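Local coordinates for phosphate-binding protein (PDB 5UB3), which probably acts as a periplasmic ligand-binding sensor of the phosphonate-binding protein family, working with a partner diguanylate cyclase, and is seen here with bound chloride, at residues A[17-27]-A[238-249]; A[96-104]-A[167-175]. All coordinates share one frame; numbering follows the deposited sequence.

The two contacts lie in different lobes of a two-lobed periplasmic binding protein, with centres about 35 Å apart and nearest atoms about 15 Å apart. In chain order 17-27 comes first, then 96-104 and 167-175, and 238-249 last, so interaction 2 falls wholly between the two halves of interaction 1. Interaction 1 joins helix 14-28 to helix 242-247 beside strands 39-42 and 62-66. Interaction 2 sets helix 164-172 against the end of strand 92-100, which pairs with strands 178-182 and 200-205. Thus the first lobe is closed by distant parts of the chain, after an excursion through the second, as is usual for this family.

Interaction 1. Residues A[17-27]-A[238-249]; sequences HYEQLKPLLDY and DPKAGPALKRFF
Leu24 CD2 sits over the centre of the Phe248 ring in a CH-pi contact, 3.3 Å from the centroid. Leu24 CG lies anti to the backbone N (chi1 -179°), which places CD1 against Leu245 and CD2 over Phe248, just past the end of helix 242-247. A second CH-pi contact puts Ala241 CB over one face of Tyr27, 3.7 Å from the ring centroid. The two helices run nearly antiparallel, at 148°, and pack on one lobe of the periplasmic binding protein fold; Ala244 CB is 3.9 Å from Pro23 CB.

The hydrogen bonds are fewer. Tyr27 OH gives its proton to Asp238 OD2 at 2.6 Å, on the anti side of a carboxylate whose OD1 closes an Asx turn with Lys240 N. Gln20 NE2 bonds Arg247 O only weakly, at 3.0 Å; its OE1 accepts from His17 ND1, which orients the amide. A water donates to Gln20 O and Ala244 O and accepts from Leu24 N at 3.0 Å, standing in for a missing helical bond at the kink.

The Glu19–Arg247 salt bridge is long, OE1 to NH1 3.9 Å. The chemistry implies an apolar seam, backed by Leu232 of helix 222-235 and Trp62 of strand 62-66, with one short hydrogen bond at the Tyr27 end, a weak one at Gln20, and a water between the helices.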
loop_
_atom_site.group_PDB
_atom_site.type_symbol
_atom_site.label_atom_id
_atom_site.label_comp_id
_atom_site.label_asym_id
_atom_site.label_seq_id
_atom_site.Cartn_x
_atom_site.Cartn_y
_atom_site.Cartn_z
ATOM N N HIS A 17 -14.461 0.819 1.630
ATOM C CA HIS A 17 -13.708 0.555 0.390
ATOM C C HIS A 17 -14.538 -0.126 -0.667
ATOM O O HIS A 17 -14.169 -0.091 -1.820
ATOM C CB HIS A 17 -12.426 -0.221 0.696
ATOM C CG HIS A 17 -11.490 0.560 1.577
ATOM N ND1 HIS A 17 -10.896 1.737 1.161
ATOM C CD2 HIS A 17 -11.137 0.404 2.871
ATOM C CE1 HIS A 17 -10.173 2.237 2.144
ATOM N NE2 HIS A 17 -10.318 1.456 3.199
ATOM N N TYR A 18 -15.628 -0.782 -0.259
ATOM C CA TYR A 18 -16.562 -1.384 -1.219
ATOM C C TYR A 18 -16.888 -0.435 -2.330
ATOM O O TYR A 18 -16.794 -0.792 -3.501
ATOM C CB TYR A 18 -17.840 -1.762 -0.544
ATOM C CG TYR A 18 -18.813 -2.479 -1.461
ATOM C CD1 TYR A 18 -18.766 -3.859 -1.625
ATOM C CD2 TYR A 18 -19.760 -1.768 -2.150
ATOM C CE1 TYR A 18 -19.652 -4.503 -2.486
ATOM C CE2 TYR A 18 -20.615 -2.373 -3.038
ATOM C CZ TYR A 18 -20.595 -3.720 -3.152
ATOM O OH TYR A 18 -21.499 -4.252 -3.992
ATOM N N GLU A 19 -17.240 0.792 -1.946
ATOM C CA GLU A 19 -17.665 1.854 -2.881
ATOM C C GLU A 19 -16.598 2.283 -3.868
ATOM O O GLU A 19 -16.889 2.856 -4.877
ATOM C CB GLU A 19 -18.051 3.101 -2.096
ATOM C CG GLU A 19 -19.182 2.929 -1.075
ATOM C CD GLU A 19 -19.289 4.164 -0.194
ATOM O OE1 GLU A 19 -18.278 4.577 0.433
ATOM O OE2 GLU A 19 -20.369 4.769 -0.172
ATOM N N GLN A 20 -15.347 2.100 -3.482
ATOM C CA GLN A 20 -14.196 2.408 -4.312
ATOM C C GLN A 20 -13.967 1.388 -5.447
ATOM O O GLN A 20 -13.450 1.716 -6.502
ATOM C CB GLN A 20 -12.979 2.546 -3.377
ATOM C CG GLN A 20 -13.203 3.671 -2.364
ATOM C CD GLN A 20 -11.933 4.416 -2.001
ATOM O OE1 GLN A 20 -11.183 3.977 -1.112
ATOM N NE2 GLN A 20 -11.636 5.525 -2.739
ATOM N N LEU A 21 -14.441 0.160 -5.245
ATOM C CA LEU A 21 -14.241 -0.907 -6.162
ATOM C C LEU A 21 -15.427 -1.198 -7.088
ATOM O O LEU A 21 -15.225 -1.556 -8.252
ATOM C CB LEU A 21 -13.928 -2.161 -5.347
ATOM C CG LEU A 21 -12.674 -2.037 -4.464
ATOM C CD1 LEU A 21 -12.641 -3.290 -3.607
ATOM C CD2 LEU A 21 -11.417 -1.950 -5.304
ATOM N N LYS A 22 -16.653 -1.055 -6.590
ATOM C CA LYS A 22 -17.821 -1.520 -7.351
ATOM C C LYS A 22 -18.005 -0.774 -8.650
ATOM O O LYS A 22 -18.244 -1.401 -9.687
ATOM C CB LYS A 22 -19.113 -1.460 -6.529
ATOM C CG LYS A 22 -20.354 -1.906 -7.315
ATOM C CD LYS A 22 -20.213 -3.363 -7.748
ATOM C CE LYS A 22 -21.531 -4.107 -7.991
ATOM N NZ LYS A 22 -21.253 -5.559 -8.220
ATOM N N PRO A 23 -17.894 0.568 -8.625
ATOM C CA PRO A 23 -18.051 1.276 -9.911
ATOM C C PRO A 23 -17.134 0.790 -11.046
ATOM O O PRO A 23 -17.608 0.569 -12.166
ATOM C CB PRO A 23 -17.755 2.723 -9.556
ATOM C CG PRO A 23 -18.095 2.831 -8.105
ATOM C CD PRO A 23 -17.640 1.528 -7.517
ATOM N N LEU A 24 -15.837 0.578 -10.772
ATOM C CA LEU A 24 -14.950 0.127 -11.857
ATOM C C LEU A 24 -15.239 -1.325 -12.240
ATOM O O LEU A 24 -15.159 -1.674 -13.439
ATOM C CB LEU A 24 -13.479 0.324 -11.491
ATOM C CG LEU A 24 -12.480 -0.083 -12.564
ATOM C CD1 LEU A 24 -12.695 0.792 -13.802
ATOM C CD2 LEU A 24 -11.032 -0.012 -12.065
ATOM N N LEU A 25 -15.590 -2.154 -11.254
ATOM C CA LEU A 25 -15.988 -3.541 -11.519
ATOM C C LEU A 25 -17.194 -3.547 -12.430
ATOM O O LEU A 25 -17.211 -4.285 -13.381
ATOM C CB LEU A 25 -16.304 -4.286 -10.245
ATOM C CG LEU A 25 -16.646 -5.752 -10.369
ATOM C CD1 LEU A 25 -15.435 -6.601 -10.770
ATOM C CD2 LEU A 25 -17.299 -6.240 -9.085
ATOM N N ASP A 26 -18.170 -2.681 -12.163
ATOM C CA ASP A 26 -19.363 -2.527 -13.045
ATOM C C ASP A 26 -19.038 -2.034 -14.434
ATOM O O ASP A 26 -19.679 -2.442 -15.369
ATOM C CB ASP A 26 -20.422 -1.653 -12.419
ATOM C CG ASP A 26 -21.060 -2.315 -11.202
ATOM O OD1 ASP A 26 -20.778 -3.489 -10.937
ATOM O OD2 ASP A 26 -21.828 -1.682 -10.506
ATOM N N TYR A 27 -18.012 -1.229 -14.563
ATOM C CA TYR A 27 -17.482 -0.850 -15.875
ATOM C C TYR A 27 -16.754 -2.031 -16.565
ATOM O O TYR A 27 -16.954 -2.300 -17.776
ATOM C CB TYR A 27 -16.576 0.367 -15.707
ATOM C CG TYR A 27 -15.914 0.755 -16.974
ATOM C CD1 TYR A 27 -14.699 0.175 -17.329
ATOM C CD2 TYR A 27 -16.506 1.674 -17.848
ATOM C CE1 TYR A 27 -14.077 0.497 -18.517
ATOM C CE2 TYR A 27 -15.874 2.019 -19.031
ATOM C CZ TYR A 27 -14.662 1.427 -19.355
ATOM O OH TYR A 27 -13.976 1.702 -20.505
ATOM N N ASP A 238 -11.475 6.436 -21.457
ATOM C CA ASP A 238 -12.902 6.319 -21.714
ATOM C C ASP A 238 -13.645 7.227 -20.772
ATOM O O ASP A 238 -13.548 7.053 -19.566
ATOM C CB ASP A 238 -13.362 4.889 -21.488
ATOM C CG ASP A 238 -14.773 4.657 -21.962
ATOM O OD1 ASP A 238 -15.500 5.645 -22.264
ATOM O OD2 ASP A 238 -15.147 3.488 -21.972
ATOM N N PRO A 239 -14.441 8.174 -21.306
ATOM C CA PRO A 239 -15.236 9.015 -20.413
ATOM C C PRO A 239 -16.222 8.231 -19.577
ATOM O O PRO A 239 -16.494 8.609 -18.422
ATOM C CB PRO A 239 -15.975 9.954 -21.389
ATOM C CG PRO A 239 -15.010 10.116 -22.502
ATOM C CD PRO A 239 -14.372 8.762 -22.664
ATOM N N LYS A 240 -16.741 7.130 -20.116
ATOM C CA LYS A 240 -17.692 6.320 -19.320
ATOM C C LYS A 240 -16.998 5.697 -18.105
ATOM O O LYS A 240 -17.666 5.269 -17.178
ATOM C CB LYS A 240 -18.295 5.189 -20.163
ATOM C CG LYS A 240 -19.106 5.644 -21.368
ATOM C CD LYS A 240 -20.441 4.901 -21.403
ATOM C CE LYS A 240 -21.260 5.218 -22.651
ATOM N NZ LYS A 240 -20.668 4.575 -23.863
ATOM N N ALA A 241 -15.653 5.660 -18.113
ATOM C CA ALA A 241 -14.851 5.131 -16.977
ATOM C C ALA A 241 -14.410 6.204 -15.956
ATOM O O ALA A 241 -13.874 5.861 -14.886
ATOM C CB ALA A 241 -13.648 4.366 -17.528
ATOM N N GLY A 242 -14.676 7.487 -16.264
ATOM C CA GLY A 242 -14.226 8.618 -15.451
ATOM C C GLY A 242 -14.647 8.590 -14.008
ATOM O O GLY A 242 -13.792 8.558 -13.115
ATOM N N PRO A 243 -15.962 8.612 -13.743
ATOM C CA PRO A 243 -16.372 8.516 -12.343
ATOM C C PRO A 243 -15.847 7.269 -11.638
ATOM O O PRO A 243 -15.390 7.333 -10.493
ATOM C CB PRO A 243 -17.897 8.477 -12.447
ATOM C CG PRO A 243 -18.136 9.358 -13.639
ATOM C CD PRO A 243 -17.102 8.942 -14.615
ATOM N N ALA A 244 -15.914 6.138 -12.321
ATOM C CA ALA A 244 -15.451 4.857 -11.736
ATOM C C ALA A 244 -13.967 4.925 -11.359
ATOM O O ALA A 244 -13.570 4.440 -10.312
ATOM C CB ALA A 244 -15.692 3.707 -12.715
ATOM N N LEU A 245 -13.155 5.567 -12.191
ATOM C CA LEU A 245 -11.736 5.610 -11.893
ATOM C C LEU A 245 -11.438 6.573 -10.754
ATOM O O LEU A 245 -10.513 6.333 -9.958
ATOM C CB LEU A 245 -10.938 5.934 -13.123
ATOM C CG LEU A 245 -10.864 4.742 -14.055
ATOM C CD1 LEU A 245 -10.342 5.207 -15.424
ATOM C CD2 LEU A 245 -9.999 3.642 -13.446
ATOM N N LYS A 246 -12.248 7.622 -10.637
ATOM C CA LYS A 246 -12.088 8.606 -9.548
ATOM C C LYS A 246 -12.299 7.899 -8.215
ATOM O O LYS A 246 -11.487 8.011 -7.269
ATOM C CB LYS A 246 -13.050 9.800 -9.778
ATOM C CG LYS A 246 -13.221 10.810 -8.628
ATOM C CD LYS A 246 -11.904 11.308 -8.027
ATOM C CE LYS A 246 -11.175 12.313 -8.929
ATOM N NZ LYS A 246 -11.745 13.684 -8.895
ATOM N N ARG A 247 -13.350 7.086 -8.196
ATOM C CA ARG A 247 -13.720 6.301 -7.017
ATOM C C ARG A 247 -12.659 5.216 -6.681
ATOM O O ARG A 247 -12.461 4.823 -5.519
ATOM C CB ARG A 247 -15.060 5.609 -7.317
ATOM C CG ARG A 247 -16.277 6.533 -7.567
ATOM C CD ARG A 247 -17.022 7.057 -6.348
ATOM N NE ARG A 247 -16.660 6.424 -5.085
ATOM C CZ ARG A 247 -17.081 6.831 -3.882
ATOM N NH1 ARG A 247 -16.666 6.187 -2.792
ATOM N NH2 ARG A 247 -17.930 7.848 -3.759
ATOM N N PHE A 248 -12.001 4.727 -7.740
ATOM C CA PHE A 248 -10.995 3.697 -7.649
ATOM C C PHE A 248 -9.650 4.318 -7.227
ATOM O O PHE A 248 -8.691 4.267 -7.968
ATOM C CB PHE A 248 -10.919 2.976 -9.004
ATOM C CG PHE A 248 -10.255 1.631 -8.983
ATOM C CD1 PHE A 248 -10.843 0.571 -8.361
ATOM C CD2 PHE A 248 -9.086 1.406 -9.673
ATOM C CE1 PHE A 248 -10.271 -0.689 -8.418
ATOM C CE2 PHE A 248 -8.504 0.150 -9.744
ATOM C CZ PHE A 248 -9.077 -0.886 -9.075
ATOM N N PHE A 249 -9.595 4.851 -6.013
ATOM C CA PHE A 249 -8.366 5.424 -5.406
ATOM C C PHE A 249 -7.774 6.508 -6.272
ATOM O O PHE A 249 -6.543 6.693 -6.329
ATOM C CB PHE A 249 -7.376 4.304 -5.197
ATOM C CG PHE A 249 -8.033 3.071 -4.674
ATOM C CD1 PHE A 249 -8.659 3.108 -3.439
ATOM C CD2 PHE A 249 -8.144 1.922 -5.453
ATOM C CE1 PHE A 249 -9.342 2.002 -2.958
ATOM C CE2 PHE A 249 -8.793 0.801 -4.971
ATOM C CZ PHE A 249 -9.389 0.834 -3.712
HETATM O O HOH W 1 -14.510 2.302 -8.696
#

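Interaction 2. Residues A[96-104]-A[167-175]; sequences LFFVRRDSP and VAAFVHKHL
Phe98 reaches from strand 92-100 to helix 164-172, a strand-against-helix packing within one alpha/beta lobe of the periplasmic binding protein fold. Strand and helix run in roughly the same direction, at 34°. The Phe98 CG stands between the backbone N and the carbonyl carbon (chi1 66°), and from there the ring extends to the helix: CZ lies 3.9 Å from Val167 CG1, the CA of Ala168 is at the ring edge, and CE2 is 4.0 Å from Val171 CB. Phe200 and Trp186 add rings around the buried Phe98.

Val99 turns its side chain away, so at this position the helix meets the strand backbone, with Val171 CG1 4.1 Å from Val99 CA.

Arg100 carries the polar half. Its NH1 donates to His172 O at 3.0 Å, in the carbonyl plane and on a lone pair, although the acceptor is tilted from the guanidinium plane. The same NH1 lies over one face of the His172 imidazole, whose NE2 is hydrogen-bonded to Asp199 OD2. On the other histidine, Arg100 CD makes a CH-pi contact, 3.5 Å from the His174 centroid, while His174 CE1 lies over a face of the guanidinium. His174, with positive phi, is the C-prime residue of the Schellman motif that ends the helix. Through His172 O and the His174 ring, the arginine lies against the C-terminal end of the helix.

Asp102, in the type I turn from Arg100 to Ser103, holds the guanidinium side-on in a salt bridge with two hydrogen bonds, which limits its rotation: NE donates to OD1 on the syn side at 3.1 Å, and NH2 to OD2 from above the carboxylate plane.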
loop_
_atom_site.group_PDB
_atom_site.type_symbol
_atom_site.label_atom_id
_atom_site.label_comp_id
_atom_site.label_asym_id
_atom_site.label_seq_id
_atom_site.Cartn_x
_atom_site.Cartn_y
_atom_site.Cartn_z
ATOM N N LEU A 96 8.067 9.193 4.299
ATOM C CA LEU A 96 8.715 10.193 5.111
ATOM C C LEU A 96 8.560 9.881 6.581
ATOM O O LEU A 96 7.558 9.289 7.035
ATOM C CB LEU A 96 8.240 11.580 4.748
ATOM C CG LEU A 96 6.778 11.930 4.611
ATOM C CD1 LEU A 96 6.242 11.980 6.018
ATOM C CD2 LEU A 96 6.518 13.262 3.877
ATOM N N PHE A 97 9.593 10.208 7.320
ATOM C CA PHE A 97 9.552 10.054 8.766
ATOM C C PHE A 97 9.385 11.442 9.285
ATOM O O PHE A 97 10.079 12.348 8.851
ATOM C CB PHE A 97 10.841 9.477 9.285
ATOM C CG PHE A 97 11.058 8.023 8.938
ATOM C CD1 PHE A 97 11.434 7.660 7.666
ATOM C CD2 PHE A 97 10.936 7.046 9.896
ATOM C CE1 PHE A 97 11.663 6.338 7.352
ATOM C CE2 PHE A 97 11.146 5.720 9.599
ATOM C CZ PHE A 97 11.544 5.366 8.321
ATOM N N PHE A 98 8.507 11.632 10.253
ATOM C CA PHE A 98 8.319 12.942 10.783
ATOM C C PHE A 98 8.226 12.918 12.300
ATOM O O PHE A 98 7.864 11.906 12.897
ATOM C CB PHE A 98 7.077 13.578 10.176
ATOM C CG PHE A 98 5.824 12.900 10.560
ATOM C CD1 PHE A 98 5.350 11.827 9.801
ATOM C CD2 PHE A 98 5.114 13.294 11.712
ATOM C CE1 PHE A 98 4.200 11.160 10.174
ATOM C CE2 PHE A 98 3.969 12.647 12.078
ATOM C CZ PHE A 98 3.508 11.573 11.327
ATOM N N VAL A 99 8.559 14.041 12.894
ATOM C CA VAL A 99 8.447 14.259 14.337
ATOM C C VAL A 99 7.806 15.575 14.684
ATOM O O VAL A 99 7.662 16.457 13.832
ATOM C CB VAL A 99 9.824 14.314 14.985
ATOM C CG1 VAL A 99 10.570 13.016 14.716
ATOM C CG2 VAL A 99 10.622 15.534 14.517
ATOM N N ARG A 100 7.509 15.740 15.963
ATOM C CA ARG A 100 7.199 17.087 16.438
ATOM C C ARG A 100 8.385 18.017 16.245
ATOM O O ARG A 100 9.543 17.627 16.368
ATOM C CB ARG A 100 6.777 17.082 17.891
ATOM C CG ARG A 100 5.403 16.458 18.068
ATOM C CD ARG A 100 4.902 16.764 19.455
ATOM N NE ARG A 100 4.935 18.210 19.701
ATOM C CZ ARG A 100 3.925 19.068 19.520
ATOM N NH1 ARG A 100 2.709 18.665 19.106
ATOM N NH2 ARG A 100 4.134 20.361 19.816
ATOM N N ARG A 101 8.097 19.255 15.883
ATOM C CA ARG A 101 9.180 20.191 15.595
ATOM C C ARG A 101 9.979 20.421 16.888
ATOM O O ARG A 101 11.163 20.586 16.827
ATOM C CB ARG A 101 8.638 21.466 14.918
ATOM C CG ARG A 101 9.264 22.795 15.329
ATOM C CD ARG A 101 9.136 23.900 14.265
ATOM N NE ARG A 101 9.856 23.607 13.010
ATOM C CZ ARG A 101 11.186 23.428 12.865
ATOM N NH1 ARG A 101 12.038 23.481 13.895
ATOM N NH2 ARG A 101 11.682 23.182 11.644
ATOM N N ASP A 102 9.332 20.364 18.047
ATOM C CA ASP A 102 10.053 20.521 19.322
ATOM C C ASP A 102 10.808 19.240 19.800
ATOM O O ASP A 102 11.438 19.236 20.866
ATOM C CB ASP A 102 9.129 21.122 20.408
ATOM C CG ASP A 102 7.860 20.273 20.682
ATOM O OD1 ASP A 102 7.777 19.098 20.372
ATOM O OD2 ASP A 102 6.891 20.793 21.239
ATOM N N SER A 103 10.800 18.177 18.988
ATOM C CA SER A 103 11.524 16.936 19.279
ATOM C C SER A 103 13.006 17.197 19.140
ATOM O O SER A 103 13.427 18.000 18.345
ATOM C CB SER A 103 11.164 15.851 18.219
ATOM O OG SER A 103 11.969 14.679 18.338
ATOM N N PRO A 104 13.808 16.466 19.843
ATOM C CA PRO A 104 15.219 16.579 19.607
ATOM C C PRO A 104 15.748 15.664 18.473
ATOM O O PRO A 104 16.966 15.629 18.230
ATOM C CB PRO A 104 15.775 16.093 20.919
ATOM C CG PRO A 104 14.850 14.976 21.267
ATOM C CD PRO A 104 13.509 15.547 20.959
ATOM N N VAL A 167 -1.185 7.479 13.192
ATOM C CA VAL A 167 0.251 7.780 13.163
ATOM C C VAL A 167 0.436 9.276 13.439
ATOM O O VAL A 167 1.209 9.682 14.275
ATOM C CB VAL A 167 0.843 7.429 11.807
ATOM C CG1 VAL A 167 2.276 7.877 11.725
ATOM C CG2 VAL A 167 0.772 5.930 11.571
ATOM N N ALA A 168 -0.282 10.117 12.685
ATOM C CA ALA A 168 -0.133 11.546 12.845
ATOM C C ALA A 168 -0.565 11.944 14.274
ATOM O O ALA A 168 0.146 12.622 14.981
ATOM C CB ALA A 168 -0.957 12.260 11.790
ATOM N N ALA A 169 -1.701 11.427 14.716
ATOM C CA ALA A 169 -2.244 11.778 16.036
ATOM C C ALA A 169 -1.393 11.382 17.215
ATOM O O ALA A 169 -1.222 12.160 18.146
ATOM C CB ALA A 169 -3.643 11.208 16.192
ATOM N N PHE A 170 -0.825 10.166 17.189
ATOM C CA PHE A 170 0.041 9.711 18.294
ATOM C C PHE A 170 1.295 10.509 18.395
ATOM O O PHE A 170 1.774 10.744 19.474
ATOM C CB PHE A 170 0.445 8.219 18.171
ATOM C CG PHE A 170 -0.578 7.279 18.708
ATOM C CD1 PHE A 170 -1.765 7.094 18.059
ATOM C CD2 PHE A 170 -0.329 6.559 19.850
ATOM C CE1 PHE A 170 -2.710 6.228 18.560
ATOM C CE2 PHE A 170 -1.261 5.677 20.352
ATOM C CZ PHE A 170 -2.451 5.516 19.709
ATOM N N VAL A 171 1.866 10.886 17.269
ATOM C CA VAL A 171 3.075 11.713 17.288
ATOM C C VAL A 171 2.693 13.122 17.733
ATOM O O VAL A 171 3.443 13.766 18.508
ATOM C CB VAL A 171 3.818 11.741 15.948
ATOM C CG1 VAL A 171 5.097 12.558 16.049
ATOM C CG2 VAL A 171 4.171 10.340 15.580
ATOM N N HIS A 172 1.511 13.582 17.304
ATOM C CA HIS A 172 1.173 14.943 17.648
ATOM C C HIS A 172 0.977 15.074 19.135
ATOM O O HIS A 172 1.369 16.089 19.710
ATOM C CB HIS A 172 -0.033 15.449 16.928
ATOM C CG HIS A 172 -0.188 16.921 17.093
ATOM N ND1 HIS A 172 -1.152 17.478 17.898
ATOM C CD2 HIS A 172 0.566 17.946 16.646
ATOM C CE1 HIS A 172 -1.023 18.789 17.895
ATOM N NE2 HIS A 172 0.019 19.099 17.154
ATOM N N LYS A 173 0.414 14.012 19.738
ATOM C CA LYS A 173 -0.000 14.039 21.108
ATOM C C LYS A 173 1.102 13.590 22.047
ATOM O O LYS A 173 0.802 13.387 23.223
ATOM C CB LYS A 173 -1.306 13.254 21.293
ATOM C CG LYS A 173 -2.440 13.898 20.514
ATOM C CD LYS A 173 -3.717 13.122 20.624
ATOM C CE LYS A 173 -4.684 13.377 19.464
ATOM N NZ LYS A 173 -5.146 14.768 19.583
ATOM N N HIS A 174 2.367 13.531 21.581
ATOM C CA HIS A 174 3.534 13.130 22.375
ATOM C C HIS A 174 3.454 11.668 22.874
ATOM O O HIS A 174 4.074 11.316 23.860
ATOM C CB HIS A 174 3.792 14.074 23.577
ATOM C CG HIS A 174 4.216 15.451 23.192
ATOM N ND1 HIS A 174 3.315 16.480 22.987
ATOM C CD2 HIS A 174 5.446 15.980 23.002
ATOM C CE1 HIS A 174 3.974 17.580 22.675
ATOM N NE2 HIS A 174 5.269 17.299 22.663
ATOM N N LEU A 175 2.693 10.814 22.206
ATOM C CA LEU A 175 2.613 9.427 22.659
ATOM C C LEU A 175 3.737 8.648 22.047
ATOM O O LEU A 175 4.208 7.743 22.656
ATOM C CB LEU A 175 1.303 8.820 22.269
ATOM C CG LEU A 175 0.138 9.561 22.927
ATOM C CD1 LEU A 175 -1.151 9.210 22.204
ATOM C CD2 LEU A 175 0.030 9.260 24.418
#